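Local structure of ethylbenzene dehydrogenase beta-subunit (Aromatoleum aromaticum, 2IVF) at residues R17-C28 against G232-D242. The protein is the iron-sulfur subunit of a three-chain dehydrogenase, with a 4Fe-4S dicluster domain of bacterial-ferredoxin type, that holds several iron-sulfur clusters and probably passes electrons between them. Residues are numbered along the deposited sequence; the frame is centred on the assembly and turned at random.
Sequences RQLVTVIDLNKC and GRVRAFGYLDD. With SF4 (iron/sulfur cluster), chain T.
Tyr-239 is held between Arg-17, just ahead of strand 19-24, and Leu-19 in it: the guanidinium of Arg-17 lies flat over one face of its ring, planes 18° apart and CZ 3.9 Å from the ring centroid, while Leu-19 reaches the opposite face with CD2, a CH-pi contact. A bend at chi3 (73°) turns the arginine head over the ring and brings its edge to Asp-241. There NE gives an almost straight bond of 2.8 Å to OD2 on its syn side, and NH2 adds a weak one to OD1; this salt bridge fixes how the guanidinium is rotated on the tyrosine. Leu-19 also packs on CZ of Phe-237, whose ring edge faces Thr-21 OG1, a hydroxyl hydrogen-bonded to Asn-227. On the other side of the sheet, Val-20, Val-22 and Ala-236 pack under helix 246-253. Further along, Ile-23 and Arg-235 run side by side, with CD1 of Ile-23 over the guanidinium face, and the edge of that group is turned to the cluster, NE 3.3 Å from S4. Asn-227 and Asn-54 hold its two terminal nitrogens. CG2 of Val-234 presses tightly on Lys-27 CB (3.4 Å) and sits 3.8 Å from cluster atom S2. Lys-27 NZ hydrogen-bonds to Arg-233 O from above the carbonyl plane, and both basic side chains form salt bridges to Glu-270 of the alpha-subunit. Five antiparallel bridges join early strand 19-24 to late strand 235-239 beside a 4Fe-4S cluster whose FE1 Cys-28 SG binds at 2.3 Å, a pairing as in bacterial-type ferredoxins.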
ATOM      1  N   ARG B  17      30.719   6.512  21.604  1.00 33.56           N
ATOM      2  CA  ARG B  17      29.544   5.684  21.643  1.00 32.58           C
ATOM      3  C   ARG B  17      29.084   5.444  20.218  1.00 29.88           C
ATOM      4  O   ARG B  17      29.524   6.102  19.273  1.00 29.84           O
ATOM      5  CB  ARG B  17      28.427   6.374  22.430  1.00 32.81           C
ATOM      6  CG  ARG B  17      28.863   6.870  23.791  1.00 33.73           C
ATOM      7  CD  ARG B  17      27.692   7.509  24.525  1.00 34.17           C
ATOM      8  NE  ARG B  17      26.734   6.518  24.983  1.00 35.07           N
ATOM      9  CZ  ARG B  17      25.628   6.811  25.662  1.00 37.77           C
ATOM     10  NH1 ARG B  17      25.328   8.068  25.945  1.00 39.65           N
ATOM     11  NH2 ARG B  17      24.798   5.847  26.045  1.00 38.13           N
ATOM     12  N   GLN B  18      28.175   4.512  20.077  1.00 26.26           N
ATOM     13  CA  GLN B  18      27.712   4.095  18.781  1.00 24.87           C
ATOM     14  C   GLN B  18      26.205   3.949  18.811  1.00 24.48           C
ATOM     15  O   GLN B  18      25.680   3.109  19.556  1.00 22.90           O
ATOM     16  CB  GLN B  18      28.311   2.746  18.435  1.00 24.44           C
ATOM     17  CG  GLN B  18      27.906   2.214  17.082  1.00 25.28           C
ATOM     18  CD  GLN B  18      28.393   3.067  15.922  1.00 23.63           C
ATOM     19  OE1 GLN B  18      29.594   3.304  15.773  1.00 23.48           O
ATOM     20  NE2 GLN B  18      27.462   3.521  15.075  1.00 22.36           N
ATOM     21  N   LEU B  19      25.546   4.756  17.996  1.00 24.21           N
ATOM     22  CA  LEU B  19      24.141   4.583  17.722  1.00 24.00           C
ATOM     23  C   LEU B  19      23.940   3.361  16.869  1.00 23.62           C
ATOM     24  O   LEU B  19      24.660   3.140  15.916  1.00 23.09           O
ATOM     25  CB  LEU B  19      23.565   5.829  17.044  1.00 24.74           C
ATOM     26  CG  LEU B  19      23.398   7.077  17.937  1.00 25.10           C
ATOM     27  CD1 LEU B  19      22.972   8.360  17.164  1.00 24.75           C
ATOM     28  CD2 LEU B  19      22.399   6.785  19.030  1.00 24.87           C
ATOM     29  N   VAL B  20      22.954   2.566  17.241  1.00 23.73           N
ATOM     30  CA  VAL B  20      22.611   1.358  16.519  1.00 23.91           C
ATOM     31  C   VAL B  20      21.120   1.237  16.335  1.00 24.16           C
ATOM     32  O   VAL B  20      20.314   1.826  17.085  1.00 23.71           O
ATOM     33  CB  VAL B  20      23.136   0.087  17.197  1.00 23.84           C
ATOM     34  CG1 VAL B  20      24.656   0.226  17.586  1.00 23.38           C
ATOM     35  CG2 VAL B  20      22.304  -0.272  18.342  1.00 25.12           C
ATOM     36  N   THR B  21      20.767   0.503  15.272  1.00 22.67           N
ATOM     37  CA  THR B  21      19.411   0.155  15.002  1.00 22.52           C
ATOM     38  C   THR B  21      19.325  -1.365  14.982  1.00 22.19           C
ATOM     39  O   THR B  21      20.227  -2.065  14.508  1.00 23.22           O
ATOM     40  CB  THR B  21      18.941   0.704  13.634  1.00 21.37           C
ATOM     41  OG1 THR B  21      18.824   2.153  13.676  1.00 21.90           O
ATOM     42  CG2 THR B  21      17.573   0.100  13.274  1.00 22.84           C
ATOM     43  N   VAL B  22      18.257  -1.875  15.530  1.00 21.36           N
ATOM     44  CA  VAL B  22      17.910  -3.277  15.387  1.00 22.29           C
ATOM     45  C   VAL B  22      16.666  -3.337  14.495  1.00 22.01           C
ATOM     46  O   VAL B  22      15.713  -2.563  14.672  1.00 22.53           O
ATOM     47  CB  VAL B  22      17.596  -3.935  16.732  1.00 21.09           C
ATOM     48  CG1 VAL B  22      16.880  -5.288  16.549  1.00 21.88           C
ATOM     49  CG2 VAL B  22      18.905  -4.074  17.547  1.00 21.43           C
ATOM     50  N   ILE B  23      16.663  -4.259  13.543  1.00 22.88           N
ATOM     51  CA  ILE B  23      15.509  -4.433  12.631  1.00 22.78           C
ATOM     52  C   ILE B  23      15.041  -5.860  12.740  1.00 22.84           C
ATOM     53  O   ILE B  23      15.820  -6.775  12.526  1.00 21.75           O
ATOM     54  CB  ILE B  23      15.926  -4.166  11.169  1.00 23.66           C
ATOM     55  CG1 ILE B  23      16.495  -2.733  11.077  1.00 23.55           C
ATOM     56  CG2 ILE B  23      14.778  -4.509  10.169  1.00 24.85           C
ATOM     57  CD1 ILE B  23      16.965  -2.267   9.677  1.00 23.32           C
ATOM     58  N   ASP B  24      13.785  -6.059  13.113  1.00 23.63           N
ATOM     59  CA  ASP B  24      13.263  -7.406  13.380  1.00 22.67           C
ATOM     60  C   ASP B  24      12.621  -7.894  12.115  1.00 24.26           C
ATOM     61  O   ASP B  24      11.518  -7.494  11.788  1.00 23.61           O
ATOM     62  CB  ASP B  24      12.236  -7.395  14.522  1.00 24.21           C
ATOM     63  CG  ASP B  24      11.797  -8.789  14.912  1.00 23.32           C
ATOM     64  OD1 ASP B  24      12.016  -9.747  14.096  1.00 23.16           O
ATOM     65  OD2 ASP B  24      11.213  -8.935  16.008  1.00 25.18           O
ATOM     66  N   LEU B  25      13.263  -8.841  11.439  1.00 23.67           N
ATOM     67  CA  LEU B  25      12.766  -9.280  10.144  1.00 23.23           C
ATOM     68  C   LEU B  25      11.513 -10.087  10.268  1.00 23.80           C
ATOM     69  O   LEU B  25      10.804 -10.248   9.273  1.00 24.21           O
ATOM     70  CB  LEU B  25      13.826 -10.063   9.397  1.00 23.69           C
ATOM     71  CG  LEU B  25      15.093  -9.242   9.122  1.00 24.89           C
ATOM     72  CD1 LEU B  25      16.153 -10.055   8.480  1.00 25.85           C
ATOM     73  CD2 LEU B  25      14.752  -8.006   8.215  1.00 25.13           C
ATOM     74  N   ASN B  26      11.231 -10.616  11.456  1.00 22.24           N
ATOM     75  CA  ASN B  26       9.933 -11.270  11.655  1.00 22.75           C
ATOM     76  C   ASN B  26       8.753 -10.344  11.547  1.00 22.27           C
ATOM     77  O   ASN B  26       7.629 -10.781  11.234  1.00 22.66           O
ATOM     78  CB  ASN B  26       9.933 -11.967  13.005  1.00 21.42           C
ATOM     79  CG  ASN B  26      10.912 -13.030  13.039  1.00 24.09           C
ATOM     80  OD1 ASN B  26      10.703 -14.084  12.393  1.00 24.43           O
ATOM     81  ND2 ASN B  26      12.064 -12.774  13.692  1.00 22.26           N
ATOM     82  N   LYS B  27       8.972  -9.079  11.854  1.00 21.61           N
ATOM     83  CA  LYS B  27       7.891  -8.106  11.939  1.00 23.17           C
ATOM     84  C   LYS B  27       7.726  -7.286  10.678  1.00 23.22           C
ATOM     85  O   LYS B  27       6.722  -6.595  10.544  1.00 24.10           O
ATOM     86  CB  LYS B  27       8.082  -7.179  13.159  1.00 21.83           C
ATOM     87  CG  LYS B  27       8.033  -7.948  14.510  1.00 22.58           C
ATOM     88  CD  LYS B  27       8.191  -7.016  15.727  1.00 23.05           C
ATOM     89  CE  LYS B  27       6.850  -6.411  16.147  1.00 22.43           C
ATOM     90  NZ  LYS B  27       6.962  -5.418  17.264  1.00 22.26           N
ATOM     91  N   CYS B  28       8.723  -7.312   9.781  1.00 23.00           N
ATOM     92  CA  CYS B  28       8.722  -6.441   8.646  1.00 22.84           C
ATOM     93  C   CYS B  28       7.734  -6.914   7.621  1.00 23.36           C
ATOM     94  O   CYS B  28       7.711  -8.071   7.275  1.00 21.84           O
ATOM     95  CB  CYS B  28      10.113  -6.269   7.998  1.00 21.91           C
ATOM     96  SG  CYS B  28      10.048  -5.149   6.614  1.00 24.17           S
ATOM     97  N   GLY B 232       5.244  -1.288  11.383  1.00 22.04           N
ATOM     98  CA  GLY B 232       5.364  -2.664  11.800  1.00 23.01           C
ATOM     99  C   GLY B 232       5.988  -2.827  13.179  1.00 22.53           C
ATOM    100  O   GLY B 232       5.970  -3.925  13.722  1.00 23.39           O
ATOM    101  N   ARG B 233       6.492  -1.744  13.744  1.00 22.69           N
ATOM    102  CA  ARG B 233       7.114  -1.726  15.072  1.00 23.36           C
ATOM    103  C   ARG B 233       8.292  -2.719  15.107  1.00 23.84           C
ATOM    104  O   ARG B 233       8.532  -3.407  16.093  1.00 23.98           O
ATOM    105  CB  ARG B 233       6.065  -1.998  16.172  1.00 23.11           C
ATOM    106  CG  ARG B 233       4.749  -1.177  15.969  1.00 23.03           C
ATOM    107  CD  ARG B 233       3.625  -1.571  16.886  1.00 23.37           C
ATOM    108  NE  ARG B 233       3.620  -0.959  18.223  1.00 23.57           N
ATOM    109  CZ  ARG B 233       4.168  -1.494  19.332  1.00 25.14           C
ATOM    110  NH1 ARG B 233       4.754  -2.693  19.333  1.00 19.90           N
ATOM    111  NH2 ARG B 233       4.049  -0.859  20.469  1.00 21.37           N
ATOM    112  N   VAL B 234       9.040  -2.676  14.014  1.00 23.27           N
ATOM    113  CA  VAL B 234      10.149  -3.569  13.689  1.00 24.09           C
ATOM    114  C   VAL B 234      11.468  -3.063  14.229  1.00 23.15           C
ATOM    115  O   VAL B 234      12.422  -3.819  14.384  1.00 22.10           O
ATOM    116  CB  VAL B 234      10.183  -3.572  12.142  1.00 27.04           C
ATOM    117  CG1 VAL B 234      11.477  -3.950  11.543  1.00 24.97           C
ATOM    118  CG2 VAL B 234       8.950  -4.291  11.640  1.00 25.52           C
ATOM    119  N   ARG B 235      11.522  -1.759  14.461  1.00 23.25           N
ATOM    120  CA  ARG B 235      12.762  -1.040  14.598  1.00 24.22           C
ATOM    121  C   ARG B 235      13.012  -0.653  16.052  1.00 23.66           C
ATOM    122  O   ARG B 235      12.129  -0.159  16.718  1.00 25.64           O
ATOM    123  CB  ARG B 235      12.672   0.247  13.811  1.00 24.92           C
ATOM    124  CG  ARG B 235      12.387   0.147  12.334  1.00 26.52           C
ATOM    125  CD  ARG B 235      13.513  -0.424  11.632  1.00 29.91           C
ATOM    126  NE  ARG B 235      13.343  -0.285  10.201  1.00 29.95           N
ATOM    127  CZ  ARG B 235      14.023   0.562   9.418  1.00 26.64           C
ATOM    128  NH1 ARG B 235      14.919   1.398   9.898  1.00 27.12           N
ATOM    129  NH2 ARG B 235      13.794   0.555   8.118  1.00 26.61           N
ATOM    130  N   ALA B 236      14.209  -0.879  16.544  1.00 23.35           N
ATOM    131  CA  ALA B 236      14.632  -0.289  17.785  1.00 22.55           C
ATOM    132  C   ALA B 236      15.913   0.489  17.560  1.00 22.83           C
ATOM    133  O   ALA B 236      16.681   0.224  16.629  1.00 22.32           O
ATOM    134  CB  ALA B 236      14.832  -1.392  18.886  1.00 21.65           C
ATOM    135  N   PHE B 237      16.149   1.447  18.444  1.00 22.37           N
ATOM    136  CA  PHE B 237      17.167   2.429  18.207  1.00 22.69           C
ATOM    137  C   PHE B 237      17.756   2.830  19.543  1.00 21.95           C
ATOM    138  O   PHE B 237      17.047   2.931  20.546  1.00 20.25           O
ATOM    139  CB  PHE B 237      16.555   3.687  17.574  1.00 22.55           C
ATOM    140  CG  PHE B 237      17.571   4.758  17.255  1.00 23.43           C
ATOM    141  CD1 PHE B 237      18.595   4.505  16.380  1.00 23.38           C
ATOM    142  CD2 PHE B 237      17.488   6.035  17.825  1.00 24.55           C
ATOM    143  CE1 PHE B 237      19.536   5.509  16.073  1.00 24.13           C
ATOM    144  CE2 PHE B 237      18.402   7.033  17.508  1.00 23.64           C
ATOM    145  CZ  PHE B 237      19.421   6.776  16.654  1.00 25.72           C
ATOM    146  N   GLY B 238      19.050   3.093  19.546  1.00 22.47           N
ATOM    147  CA  GLY B 238      19.666   3.639  20.731  1.00 22.81           C
ATOM    148  C   GLY B 238      21.156   3.463  20.727  1.00 23.21           C
ATOM    149  O   GLY B 238      21.708   3.038  19.736  1.00 22.60           O
ATOM    150  N   TYR B 239      21.776   3.747  21.869  1.00 24.52           N
ATOM    151  CA  TYR B 239      23.217   3.559  22.053  1.00 25.79           C
ATOM    152  C   TYR B 239      23.504   2.123  22.460  1.00 25.75           C
ATOM    153  O   TYR B 239      22.913   1.595  23.403  1.00 24.90           O
ATOM    154  CB  TYR B 239      23.753   4.473  23.112  1.00 26.21           C
ATOM    155  CG  TYR B 239      23.712   5.926  22.722  1.00 28.73           C
ATOM    156  CD1 TYR B 239      24.651   6.468  21.822  1.00 29.50           C
ATOM    157  CD2 TYR B 239      22.754   6.761  23.238  1.00 28.66           C
ATOM    158  CE1 TYR B 239      24.618   7.816  21.488  1.00 29.16           C
ATOM    159  CE2 TYR B 239      22.733   8.107  22.923  1.00 29.12           C
ATOM    160  CZ  TYR B 239      23.655   8.626  22.066  1.00 27.88           C
ATOM    161  OH  TYR B 239      23.566   9.961  21.766  1.00 31.96           O
ATOM    162  N   LEU B 240      24.463   1.517  21.781  1.00 26.80           N
ATOM    163  CA  LEU B 240      24.788   0.127  22.030  1.00 27.58           C
ATOM    164  C   LEU B 240      25.254  -0.125  23.495  1.00 28.64           C
ATOM    165  O   LEU B 240      25.045  -1.228  24.035  1.00 30.48           O
ATOM    166  CB  LEU B 240      25.846  -0.337  21.022  1.00 27.73           C
ATOM    167  CG  LEU B 240      26.261  -1.799  21.031  1.00 26.96           C
ATOM    168  CD1 LEU B 240      25.145  -2.687  20.624  1.00 26.00           C
ATOM    169  CD2 LEU B 240      27.421  -1.996  20.114  1.00 27.95           C
ATOM    170  N   ASP B 241      25.853   0.887  24.124  1.00 28.59           N
ATOM    171  CA  ASP B 241      26.353   0.795  25.501  1.00 28.56           C
ATOM    172  C   ASP B 241      25.293   1.027  26.557  1.00 28.34           C
ATOM    173  O   ASP B 241      25.543   0.815  27.741  1.00 29.00           O
ATOM    174  CB  ASP B 241      27.467   1.826  25.740  1.00 29.83           C
ATOM    175  CG  ASP B 241      26.983   3.242  25.557  1.00 31.55           C
ATOM    176  OD1 ASP B 241      26.353   3.804  26.474  1.00 38.26           O
ATOM    177  OD2 ASP B 241      27.212   3.807  24.480  1.00 37.94           O
ATOM    178  N   ASP B 242      24.117   1.489  26.140  1.00 27.29           N
ATOM    179  CA  ASP B 242      23.025   1.799  27.070  1.00 26.49           C
ATOM    180  C   ASP B 242      22.368   0.476  27.446  1.00 25.81           C
ATOM    181  O   ASP B 242      21.617  -0.095  26.675  1.00 24.05           O
ATOM    182  CB  ASP B 242      22.025   2.769  26.414  1.00 25.76           C
ATOM    183  CG  ASP B 242      20.736   2.928  27.189  1.00 26.18           C
ATOM    184  OD1 ASP B 242      20.654   2.466  28.340  1.00 24.52           O
ATOM    185  OD2 ASP B 242      19.772   3.491  26.610  1.00 23.81           O
TER
HETATM  186 FE1  SF4 T1358       9.520  -3.037   7.278  1.00 24.06          FE
HETATM  187 FE2  SF4 T1358      10.148  -0.419   6.760  1.00 25.50          FE
HETATM  188 FE3  SF4 T1358       8.908  -1.145   9.034  1.00 24.60          FE
HETATM  189 FE4  SF4 T1358       7.468  -1.220   6.749  1.00 24.60          FE
HETATM  190  S1  SF4 T1358       8.349   0.623   7.700  1.00 24.68           S
HETATM  191  S2  SF4 T1358       7.528  -2.804   8.403  1.00 24.44           S
HETATM  192  S3  SF4 T1358       9.126  -1.891   5.327  1.00 24.86           S
HETATM  193  S4  SF4 T1358      11.042  -1.755   8.371  1.00 25.58           S
HETATM  194  O   HOH W   1      27.923   2.677  22.425  1.00 26.35           O
HETATM  195  O   HOH W   2       4.975  -6.260  12.548  1.00 10.64           O